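Local atomic coordinates of putative dehydratase (Salmonella enterica subsp. enterica serovar Enteritidis, PDB entry 3TW9), a protein that catalyses, at a low rate in vitro, the magnesium-dependent dehydration of D-gluconate to 2-dehydro-3-deoxy-D-gluconate, with no significant role in gluconate degradation suggested in vivo. Residues 133-136 with 137-141; 283-286 with 287-290; 309-313 with 314-318. One frame throughout, in Å; residues are numbered along the deposited sequence.

Contact 1 (133-136 with 137-141)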
loop_
_atom_site.group_PDB
_atom_site.type_symbol
_atom_site.label_atom_id
_atom_site.label_comp_id
_atom_site.label_asym_id
_atom_site.label_seq_id
_atom_site.Cartn_x
_atom_site.Cartn_y
_atom_site.Cartn_z
ATOM N N MET C 133 20.698 0.785 -4.633
ATOM C CA MET C 133 20.091 1.325 -3.413
ATOM C C MET C 133 19.479 0.247 -2.545
ATOM O O MET C 133 19.083 -0.797 -3.069
ATOM C CB MET C 133 19.141 2.534 -3.691
ATOM C CG MET C 133 18.007 2.350 -4.645
ATOM S SD MET C 133 17.167 3.928 -5.047
ATOM C CE MET C 133 18.372 4.910 -5.932
ATOM N N PRO C 134 19.475 0.459 -1.213
ATOM C CA PRO C 134 18.871 -0.499 -0.328
ATOM C C PRO C 134 17.391 -0.626 -0.669
ATOM O O PRO C 134 16.814 0.313 -1.225
ATOM C CB PRO C 134 19.041 0.140 1.043
ATOM C CG PRO C 134 20.231 1.039 0.912
ATOM C CD PRO C 134 20.095 1.578 -0.466
ATOM N N VAL C 135 16.792 -1.776 -0.342
ATOM C CA VAL C 135 15.357 -1.966 -0.553
ATOM C C VAL C 135 14.532 -0.881 0.181
ATOM O O VAL C 135 13.565 -0.368 -0.393
ATOM C CB VAL C 135 14.897 -3.417 -0.195
ATOM C CG1 VAL C 135 13.374 -3.530 -0.156
ATOM C CG2 VAL C 135 15.431 -4.408 -1.231
ATOM N N TYR C 136 14.925 -0.498 1.407
ATOM C CA TYR C 136 14.211 0.583 2.130
ATOM C C TYR C 136 14.169 1.875 1.320
ATOM O O TYR C 136 13.212 2.626 1.401
ATOM C CB TYR C 136 14.732 0.819 3.571
ATOM C CG TYR C 136 16.187 1.306 3.696
ATOM C CD1 TYR C 136 16.545 2.632 3.417
ATOM C CD2 TYR C 136 17.176 0.444 4.173
ATOM C CE1 TYR C 136 17.868 3.064 3.565
ATOM C CE2 TYR C 136 18.500 0.869 4.336
ATOM C CZ TYR C 136 18.834 2.176 4.031
ATOM O OH TYR C 136 20.139 2.578 4.188
ATOM N N ASP C 137 15.196 2.124 0.503
ATOM C CA ASP C 137 15.210 3.328 -0.319
ATOM C C ASP C 137 14.294 3.208 -1.529
ATOM O O ASP C 137 13.664 4.195 -1.914
ATOM C CB ASP C 137 16.651 3.686 -0.758
ATOM C CG ASP C 137 17.366 4.582 0.239
ATOM O OD1 ASP C 137 16.712 5.208 1.109
ATOM O OD2 ASP C 137 18.601 4.661 0.150
ATOM N N LEU C 138 14.181 2.005 -2.107
ATOM C CA LEU C 138 13.175 1.767 -3.173
ATOM C C LEU C 138 11.739 2.019 -2.681
ATOM O O LEU C 138 10.878 2.507 -3.436
ATOM C CB LEU C 138 13.230 0.326 -3.683
ATOM C CG LEU C 138 14.518 -0.145 -4.356
ATOM C CD1 LEU C 138 14.379 -1.607 -4.713
ATOM C CD2 LEU C 138 14.726 0.688 -5.589
ATOM N N LEU C 139 11.514 1.689 -1.415
ATOM C CA LEU C 139 10.182 1.714 -0.808
ATOM C C LEU C 139 9.774 3.074 -0.222
ATOM O O LEU C 139 8.658 3.209 0.295
ATOM C CB LEU C 139 10.094 0.613 0.250
ATOM C CG LEU C 139 10.198 -0.839 -0.244
ATOM C CD1 LEU C 139 10.164 -1.797 0.921
ATOM C CD2 LEU C 139 9.088 -1.188 -1.256
ATOM N N GLY C 140 10.645 4.085 -0.347
ATOM C CA GLY C 140 10.318 5.442 0.111
ATOM C C GLY C 140 11.372 6.129 0.981
ATOM O O GLY C 140 11.187 7.279 1.393
ATOM N N GLY C 141 12.469 5.429 1.262
ATOM C CA GLY C 141 13.526 5.956 2.142
ATOM C C GLY C 141 13.286 5.817 3.643
ATOM O O GLY C 141 12.226 5.357 4.090
#
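A Schellman motif closes the one-turn helix 135-138: Gly141 N reaches back to Tyr136 O (2.9 Å), while a weaker bond from Gly140 N to Asp137 O lies inside it. Gly140 turns the chain with positive phi (131°), a backbone shape that suits glycine. At the other end Pro134 sits at the N-cap, and its carbonyl oxygen takes two donors, Leu138 N in the carbonyl plane and Asp137 N, 3.0 Å from Pro134 O, from above that plane. The Asp137 carboxylate leans alongside the Tyr136 ring, the two planes 69° apart, with OD1 3.5 Å from CE1 of Tyr136; its other oxygen, OD2, lies 3.5 Å from Pro134 CD. Tyr136 CG stands between its backbone N and carbonyl carbon (chi1 64°), which folds the ring back so that Pro134 CB lies over one face, toward the rim. Further round, Met133 CG meets Leu138 CD2 at 3.8 Å, and Val135 CG1 runs beside Leu139 CD1. Leu138 meets Leu138 of the second subunit, and the little helix packs against two longer ones of its own chain: Leu138 and Leu139 on Trp124 of helix 110-131, and Pro134, Val135, Tyr136 and Leu139 on helix 357-369.

Contact 2 (283-286 with 287-290)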
loop_
_atom_site.group_PDB
_atom_site.type_symbol
_atom_site.label_atom_id
_atom_site.label_comp_id
_atom_site.label_asym_id
_atom_site.label_seq_id
_atom_site.Cartn_x
_atom_site.Cartn_y
_atom_site.Cartn_z
ATOM N N ASP C 283 -12.971 -14.267 15.258
ATOM C CA ASP C 283 -14.332 -13.766 15.429
ATOM C C ASP C 283 -14.684 -13.423 16.891
ATOM O O ASP C 283 -15.802 -12.991 17.167
ATOM C CB ASP C 283 -15.376 -14.665 14.735
ATOM C CG ASP C 283 -15.363 -16.120 15.224
ATOM O OD1 ASP C 283 -14.576 -16.502 16.139
ATOM O OD2 ASP C 283 -16.172 -16.895 14.673
ATOM N N TRP C 284 -13.712 -13.572 17.806
ATOM C CA TRP C 284 -13.895 -13.228 19.202
ATOM C C TRP C 284 -13.341 -11.851 19.534
ATOM O O TRP C 284 -13.654 -11.322 20.588
ATOM C CB TRP C 284 -13.247 -14.291 20.119
ATOM C CG TRP C 284 -14.076 -15.515 20.300
ATOM C CD1 TRP C 284 -14.058 -16.647 19.519
ATOM C CD2 TRP C 284 -15.051 -15.747 21.334
ATOM N NE1 TRP C 284 -14.980 -17.565 20.016
ATOM C CE2 TRP C 284 -15.583 -17.033 21.131
ATOM C CE3 TRP C 284 -15.513 -14.976 22.432
ATOM C CZ2 TRP C 284 -16.545 -17.601 21.999
ATOM C CZ3 TRP C 284 -16.479 -15.512 23.278
ATOM C CH2 TRP C 284 -16.999 -16.825 23.052
ATOM N N LEU C 285 -12.529 -11.285 18.634
ATOM C CA LEU C 285 -11.871 -10.016 18.902
ATOM C C LEU C 285 -12.837 -8.836 18.977
ATOM O O LEU C 285 -12.544 -7.882 19.689
ATOM C CB LEU C 285 -10.705 -9.749 17.932
ATOM C CG LEU C 285 -9.502 -10.694 18.208
ATOM C CD1 LEU C 285 -8.484 -10.660 17.044
ATOM C CD2 LEU C 285 -8.885 -10.231 19.520
ATOM N N LYS C 286 -13.995 -8.918 18.304
ATOM C CA LYS C 286 -15.005 -7.844 18.432
ATOM C C LYS C 286 -15.426 -7.679 19.894
ATOM O O LYS C 286 -15.424 -6.555 20.438
ATOM C CB LYS C 286 -16.204 -8.125 17.501
ATOM C CG LYS C 286 -17.377 -7.142 17.657
ATOM C CD LYS C 286 -18.539 -7.571 16.760
ATOM C CE LYS C 286 -19.787 -6.761 17.013
ATOM N NZ LYS C 286 -19.752 -5.530 16.197
ATOM N N MET C 287 -15.729 -8.793 20.562
ATOM C CA MET C 287 -16.108 -8.746 21.968
ATOM C C MET C 287 -14.947 -8.221 22.813
ATOM O O MET C 287 -15.150 -7.377 23.680
ATOM C CB MET C 287 -16.507 -10.138 22.473
ATOM C CG MET C 287 -16.825 -10.160 23.932
ATOM S SD MET C 287 -17.189 -11.822 24.532
ATOM C CE MET C 287 -17.421 -11.493 26.292
ATOM N N LEU C 288 -13.745 -8.756 22.586
ATOM C CA LEU C 288 -12.558 -8.262 23.297
ATOM C C LEU C 288 -12.474 -6.732 23.232
ATOM O O LEU C 288 -12.211 -6.058 24.248
ATOM C CB LEU C 288 -11.249 -8.901 22.762
ATOM C CG LEU C 288 -9.988 -8.609 23.621
ATOM C CD1 LEU C 288 -9.016 -9.787 23.562
ATOM C CD2 LEU C 288 -9.233 -7.309 23.221
ATOM N N ARG C 289 -12.708 -6.178 22.048
ATOM C CA ARG C 289 -12.501 -4.727 21.828
ATOM C C ARG C 289 -13.647 -3.810 22.294
ATOM O O ARG C 289 -13.502 -2.583 22.321
ATOM C CB ARG C 289 -12.112 -4.461 20.365
ATOM C CG ARG C 289 -10.866 -5.207 19.912
ATOM C CD ARG C 289 -9.604 -4.567 20.443
ATOM N NE ARG C 289 -9.139 -3.532 19.549
ATOM C CZ ARG C 289 -7.922 -2.987 19.624
ATOM N NH1 ARG C 289 -7.122 -3.300 20.623
ATOM N NH2 ARG C 289 -7.534 -2.086 18.721
ATOM N N GLN C 290 -14.774 -4.420 22.677
ATOM C CA GLN C 290 -15.855 -3.725 23.383
ATOM C C GLN C 290 -15.512 -3.481 24.853
ATOM O O GLN C 290 -16.148 -2.653 25.511
ATOM C CB GLN C 290 -17.137 -4.539 23.328
ATOM C CG GLN C 290 -17.744 -4.601 21.952
ATOM C CD GLN C 290 -18.907 -5.611 21.840
ATOM O OE1 GLN C 290 -19.083 -6.531 22.670
ATOM N NE2 GLN C 290 -19.696 -5.447 20.791
HETATM O O HOH W 1 -16.843 -11.304 19.134
#
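Helical i to i+4 bonding links 283-286 to 287-290, with Leu288 N donating almost straight to Trp284 O (3.3 Å, 172° at the hydrogen) and Arg289 N reaching Leu285 O at 2.9 Å. One step on, Lys286 O receives two weak bonds, from Arg289 N and Gln290 N. In the first turn a water bridges instead, donating a hydrogen bond to Asp283 O and accepting one from Met287 N (3.1 Å).

On one flank Trp284 and Met287 run side by side in the same direction. Met287 is fully extended, its CG anti to the backbone N (chi1 177°), and this carries SD out to the rim of the indole's six-membered ring, 4.0 Å from Trp284 CZ3. The sulfur lies near the ring plane, 77° off the normal, making this an edge-on Met-aromatic contact.

The helix is the crossover of a beta-alpha-beta unit in the modified TIM barrel, (beta/alpha)7-beta, of the enolase superfamily, between strands 272-274 and 296-298. Its inner flank is apolar: Leu285 CD2 and Leu288 CD1 approach to 4.1 Å from parallel side chains, with Leu285 resting on Met298 and Leu288 on Ile296 of strand 296-298. Leu288 and Met287 also pack on Ile259 of helix 255-265.

Arg289 starts close to the preceding turn, CG 3.2 Å from Leu285 O, then bends at chi2 and chi3 and leaves the helix to form a salt bridge with Asp318. On the exposed side Lys286 slants past Gln290, CE lying 4.0 Å from Gln290 NE2.

Contact 3 (309-313 with 314-318)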
loop_
_atom_site.group_PDB
_atom_site.type_symbol
_atom_site.label_atom_id
_atom_site.label_comp_id
_atom_site.label_asym_id
_atom_site.label_seq_id
_atom_site.Cartn_x
_atom_site.Cartn_y
_atom_site.Cartn_z
ATOM N N LYS C 309 -7.542 -8.964 7.272
ATOM C CA LYS C 309 -8.389 -7.873 6.752
ATOM C C LYS C 309 -9.615 -7.483 7.601
ATOM O O LYS C 309 -9.758 -6.290 7.855
ATOM C CB LYS C 309 -8.762 -8.082 5.272
ATOM C CG LYS C 309 -9.247 -6.824 4.555
ATOM C CD LYS C 309 -9.588 -7.112 3.096
ATOM C CE LYS C 309 -10.320 -5.938 2.451
ATOM N NZ LYS C 309 -11.639 -5.572 3.075
ATOM N N PRO C 310 -10.460 -8.442 8.052
ATOM C CA PRO C 310 -11.528 -8.001 8.967
ATOM C C PRO C 310 -10.986 -7.367 10.241
ATOM O O PRO C 310 -11.597 -6.447 10.742
ATOM C CB PRO C 310 -12.271 -9.288 9.326
ATOM C CG PRO C 310 -11.865 -10.288 8.305
ATOM C CD PRO C 310 -10.499 -9.909 7.855
ATOM N N LEU C 311 -9.840 -7.831 10.744
ATOM C CA LEU C 311 -9.251 -7.264 11.977
ATOM C C LEU C 311 -8.761 -5.831 11.764
ATOM O O LEU C 311 -8.984 -4.948 12.608
ATOM C CB LEU C 311 -8.078 -8.132 12.470
ATOM C CG LEU C 311 -8.473 -9.571 12.808
ATOM C CD1 LEU C 311 -7.272 -10.305 13.407
ATOM C CD2 LEU C 311 -9.656 -9.633 13.772
ATOM N N ILE C 312 -8.094 -5.601 10.641
ATOM C CA ILE C 312 -7.543 -4.261 10.375
ATOM C C ILE C 312 -8.671 -3.307 9.929
ATOM O O ILE C 312 -8.695 -2.163 10.380
ATOM C CB ILE C 312 -6.321 -4.312 9.434
ATOM C CG1 ILE C 312 -5.181 -5.049 10.151
ATOM C CG2 ILE C 312 -5.808 -2.903 9.099
ATOM C CD1 ILE C 312 -4.046 -5.366 9.286
ATOM N N ASP C 313 -9.634 -3.829 9.142
ATOM C CA ASP C 313 -10.843 -3.099 8.677
ATOM C C ASP C 313 -11.671 -2.536 9.779
ATOM O O ASP C 313 -12.304 -1.470 9.609
ATOM C CB ASP C 313 -11.775 -3.992 7.767
ATOM C CG ASP C 313 -11.396 -3.912 6.305
ATOM O OD1 ASP C 313 -10.538 -3.099 5.995
ATOM O OD2 ASP C 313 -11.947 -4.658 5.481
ATOM N N ASN C 314 -11.694 -3.248 10.906
ATOM C CA ASN C 314 -12.530 -2.877 12.014
ATOM C C ASN C 314 -11.720 -2.427 13.204
ATOM O O ASN C 314 -12.267 -2.285 14.298
ATOM C CB ASN C 314 -13.441 -4.035 12.400
ATOM C CG ASN C 314 -14.507 -4.278 11.363
ATOM O OD1 ASN C 314 -15.424 -3.473 11.223
ATOM N ND2 ASN C 314 -14.376 -5.364 10.611
ATOM N N ARG C 315 -10.414 -2.251 12.979
ATOM C CA ARG C 315 -9.482 -1.736 14.015
ATOM C C ARG C 315 -9.545 -2.576 15.303
ATOM O O ARG C 315 -9.658 -2.054 16.424
ATOM C CB ARG C 315 -9.705 -0.223 14.216
ATOM C CG ARG C 315 -9.232 0.565 12.959
ATOM C CD ARG C 315 -9.861 1.946 12.781
ATOM N NE ARG C 315 -11.301 1.854 12.555
ATOM C CZ ARG C 315 -11.880 1.358 11.456
ATOM N NH1 ARG C 315 -11.176 0.942 10.405
ATOM N NH2 ARG C 315 -13.199 1.288 11.402
ATOM N N LEU C 316 -9.495 -3.896 15.128
ATOM C CA LEU C 316 -9.655 -4.837 16.258
ATOM C C LEU C 316 -8.319 -5.263 16.845
ATOM O O LEU C 316 -8.255 -6.015 17.819
ATOM C CB LEU C 316 -10.430 -6.081 15.798
ATOM C CG LEU C 316 -11.885 -5.837 15.379
ATOM C CD1 LEU C 316 -12.477 -7.143 14.897
ATOM C CD2 LEU C 316 -12.721 -5.275 16.537
ATOM N N ILE C 317 -7.243 -4.793 16.223
ATOM C CA ILE C 317 -5.889 -4.976 16.742
ATOM C C ILE C 317 -5.128 -3.663 16.573
ATOM O O ILE C 317 -5.538 -2.811 15.794
ATOM C CB ILE C 317 -5.089 -6.092 15.993
ATOM C CG1 ILE C 317 -4.957 -5.766 14.510
ATOM C CG2 ILE C 317 -5.744 -7.454 16.162
ATOM C CD1 ILE C 317 -4.089 -6.766 13.705
ATOM N N ASP C 318 -4.002 -3.553 17.282
ATOM C CA ASP C 318 -3.155 -2.374 17.243
ATOM C C ASP C 318 -1.781 -2.650 16.595
ATOM O O ASP C 318 -1.113 -1.725 16.161
ATOM C CB ASP C 318 -2.929 -1.937 18.675
ATOM C CG ASP C 318 -4.222 -1.711 19.390
ATOM O OD1 ASP C 318 -4.968 -0.797 18.928
ATOM O OD2 ASP C 318 -4.489 -2.462 20.334
HETATM O O HOH W 2 -14.318 0.687 8.728
#
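Leu311 and Leu316 cross at about a right angle, CD2 of Leu311 lying 3.9 Å from CD1 of Leu316, beneath the Schellman motif that ends helix 305-313. Arg315 is the C-prime residue, with positive phi. Around it Leu316 N points nearly straight at Leu311 O (2.8 Å, 176° at the hydrogen), and Arg315 N bonds to Ile312 O from above the carbonyl plane. The turn brings Leu316 and Ile317 back over the last helical residues. Ile317 slants across Ile312, its CD1 4.1 Å from Ile312 CG1, while its other branch, CG2, faces Leu311 CD1. Ile317 continues inward onto Ile296 and Met298 of strand 296-298, and Ile312 packs on Leu336 and Tyr339 of helix 330-342, so the turn's apolar side meets barrel strand and neighbouring helix. The side chain of Ile317 lies about 7 Å from that of Arg321, a substrate-binding residue.

Asn314 and Arg315 turn back to carbonyls of the last turn. Asn314 keeps CG beside its own backbone N (chi1 -71°), which lets ND2 reach Pro310 O at 3.0 Å, in the plane of that carbonyl and on a lone pair, though the oxygen is tilted 17° out of the Asn314 amide plane. Its backbone N adds a weak bond to the same oxygen, so one residue grips it twice. One turn back, Lys309 NZ forms a salt bridge with Asp313 OD2 (2.6 Å) through the syn lone pair, while OD1 goes to Tyr339. Arg315, bent at chi3, curls over the helix end, with NH1 also bonded to Asn343. From there NH1 makes a weak bond to Asp313 O, and a water in the guanidinium plane accepts from Arg315 NH2 at 3.0 Å while donating to that same carbonyl oxygen.

From the N terminus the three contacts follow in series; none crosses or encloses another, and each closes only a local turn. Contact 1 comes first, next to the long helix 110-131, and its nearest atoms stay about 17 Å from contact 3 and about 25 Å from contact 2. Contacts 2 and 3 fall on successive barrel helices, 285-291 and 305-313, with strand 296-298 between them in the chain, and they meet directly: Arg289 of contact 2 reaches the 314-318 loop, with NH2 of Arg289 probably hydrogen-bonded to Arg315 O (3.1 Å), joining the first helix to the loop after the second. Contacts 1 and 3 both also reach the second subunit, which contact 2 does not touch.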